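Long-range contact in exported protein (Bacteroides fragilis, PDB 4JX0), which is an exported two-domain protein of unknown function that binds magnesium and may recognise carbohydrate through its F5/F8 type C-like domain: residues 255-260 with 274-279. Numbering follows the deposited sequence.
Sequences LKSCRV and VFDRKS
The carbonyl oxygen of L255 is gripped side-on by the guanidinium of R277: NE and NH2 of R277 each donate to L255 O at 2.9 Å, and the oxygen lies within 1° of the guanidinium plane. R277 reaches it because CG sits between its backbone N and carbonyl carbon (chi1 58°) and the chain then runs extended to NE. Its NH1 is salt-bridged to D281, so the group is held by both L255 O and D281, which should limit its rotation.

K256 starts away from the other segment, but its amine returns to it. Bent at chi2 and chi4, the chain brings NZ to 2.7 Å from R277 O and, in a salt bridge, to 2.7 Å from D276 OD1, met on the syn side but 29° out of the carboxylate plane. Closing the gap between these side-chain grips, R277 N donates to K256 O at 3.0 Å, and the same amide N lies 4.2 Å above the F275 ring plane, over its centre.

Toward V260, the pairing becomes regular sheet, and the strand segments run antiparallel. C258 and F275 form a hydrogen-bonded pair, with C258 N to F275 O at 2.9 Å and the return bond from F275 N to C258 O. Both side chains point to the same face, where F275 touches I179 and I286 and C258 touches M302, whereas S257, D276, R259 and V274 take the other. K256 and S257 both oppose M303 in a classic beta bulge on the far edge of strand 255-263.

This hairpin closes one side of the five-stranded sheet, with 269-276 outermost. Where regular pairing ends beyond D276, R277 and K256 each bond to the other segment's main chain, so charged side chains, together with the backbone bond R277 N to K256 O, probably extend the association past the strand end.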
# COMPACT_ATOMS: atom_id res chain seq x y z
N LEU A 255 18.58 -7.31 7.59
CA LEU A 255 17.22 -6.81 7.82
C LEU A 255 17.15 -5.28 7.84
O LEU A 255 17.84 -4.65 8.64
CB LEU A 255 16.66 -7.36 9.15
CG LEU A 255 15.31 -6.83 9.64
CD1 LEU A 255 14.22 -7.09 8.61
CD2 LEU A 255 14.93 -7.47 10.95
N LYS A 256 16.32 -4.69 6.96
CA LYS A 256 16.05 -3.26 6.91
C LYS A 256 14.69 -2.96 7.46
O LYS A 256 14.57 -2.15 8.38
CB LYS A 256 16.12 -2.72 5.47
CG LYS A 256 16.16 -1.19 5.42
CD LYS A 256 15.32 -0.60 4.31
CE LYS A 256 15.64 0.85 4.07
NZ LYS A 256 15.45 1.70 5.28
N SER A 257 13.65 -3.60 6.88
CA SER A 257 12.27 -3.36 7.27
C SER A 257 11.44 -4.63 7.36
O SER A 257 11.76 -5.62 6.72
CB SER A 257 11.60 -2.44 6.25
OG SER A 257 11.55 -3.03 4.96
N CYS A 258 10.35 -4.55 8.13
CA CYS A 258 9.36 -5.63 8.28
C CYS A 258 8.10 -5.11 9.00
O CYS A 258 8.14 -4.08 9.68
CB CYS A 258 9.94 -6.83 9.00
SG CYS A 258 10.36 -6.53 10.74
N ARG A 259 7.01 -5.84 8.84
CA ARG A 259 5.70 -5.57 9.45
C ARG A 259 5.62 -6.36 10.75
O ARG A 259 5.86 -7.57 10.72
CB ARG A 259 4.63 -6.02 8.47
CG ARG A 259 3.19 -5.65 8.82
CD ARG A 259 2.24 -6.51 8.01
NE ARG A 259 2.58 -6.46 6.58
CZ ARG A 259 2.51 -7.47 5.71
NH1 ARG A 259 2.08 -8.67 6.10
NH2 ARG A 259 2.86 -7.30 4.44
N VAL A 260 5.32 -5.70 11.89
CA VAL A 260 5.27 -6.38 13.19
C VAL A 260 3.81 -6.64 13.60
O VAL A 260 3.11 -5.72 14.05
CB VAL A 260 6.03 -5.55 14.27
CG1 VAL A 260 6.10 -6.32 15.59
CG2 VAL A 260 7.42 -5.18 13.80
N VAL A 274 5.28 -0.64 11.01
CA VAL A 274 6.35 -1.12 10.16
C VAL A 274 7.69 -0.70 10.75
O VAL A 274 7.91 0.49 11.01
CB VAL A 274 6.18 -0.59 8.71
CG1 VAL A 274 7.35 -1.03 7.82
CG2 VAL A 274 4.85 -1.03 8.11
N PHE A 275 8.58 -1.68 10.94
CA PHE A 275 9.95 -1.40 11.32
C PHE A 275 10.66 -1.07 10.03
O PHE A 275 10.40 -1.75 9.04
CB PHE A 275 10.59 -2.61 12.02
CG PHE A 275 12.06 -2.42 12.33
CD1 PHE A 275 12.47 -1.56 13.33
CD2 PHE A 275 13.02 -3.13 11.63
CE1 PHE A 275 13.82 -1.42 13.64
CE2 PHE A 275 14.37 -2.98 11.94
CZ PHE A 275 14.76 -2.13 12.94
N ASP A 276 11.44 0.00 9.98
CA ASP A 276 12.16 0.41 8.77
C ASP A 276 13.35 1.26 9.20
O ASP A 276 13.24 2.49 9.27
CB ASP A 276 11.23 1.16 7.80
CG ASP A 276 11.86 1.63 6.49
OD1 ASP A 276 12.92 1.10 6.12
OD2 ASP A 276 11.27 2.51 5.82
N ARG A 277 14.46 0.59 9.56
CA ARG A 277 15.64 1.30 10.07
C ARG A 277 16.48 1.91 8.96
O ARG A 277 16.37 1.53 7.79
CB ARG A 277 16.51 0.41 10.97
CG ARG A 277 17.05 -0.86 10.34
CD ARG A 277 18.18 -1.45 11.17
NE ARG A 277 18.67 -2.69 10.58
CZ ARG A 277 19.80 -3.30 10.90
NH1 ARG A 277 20.61 -2.78 11.83
NH2 ARG A 277 20.15 -4.43 10.31
N LYS A 278 17.29 2.89 9.35
CA LYS A 278 18.19 3.63 8.48
C LYS A 278 19.67 3.37 8.85
O LYS A 278 20.54 3.85 8.14
CB LYS A 278 17.86 5.13 8.59
CG LYS A 278 16.61 5.55 7.79
CD LYS A 278 15.62 6.39 8.60
CE LYS A 278 14.78 5.55 9.55
NZ LYS A 278 14.16 6.37 10.63
N SER A 279 19.95 2.62 9.93
CA SER A 279 21.32 2.31 10.35
C SER A 279 21.71 0.91 9.88
O SER A 279 21.00 -0.05 10.17
CB SER A 279 21.41 2.41 11.87
OG SER A 279 22.68 2.00 12.35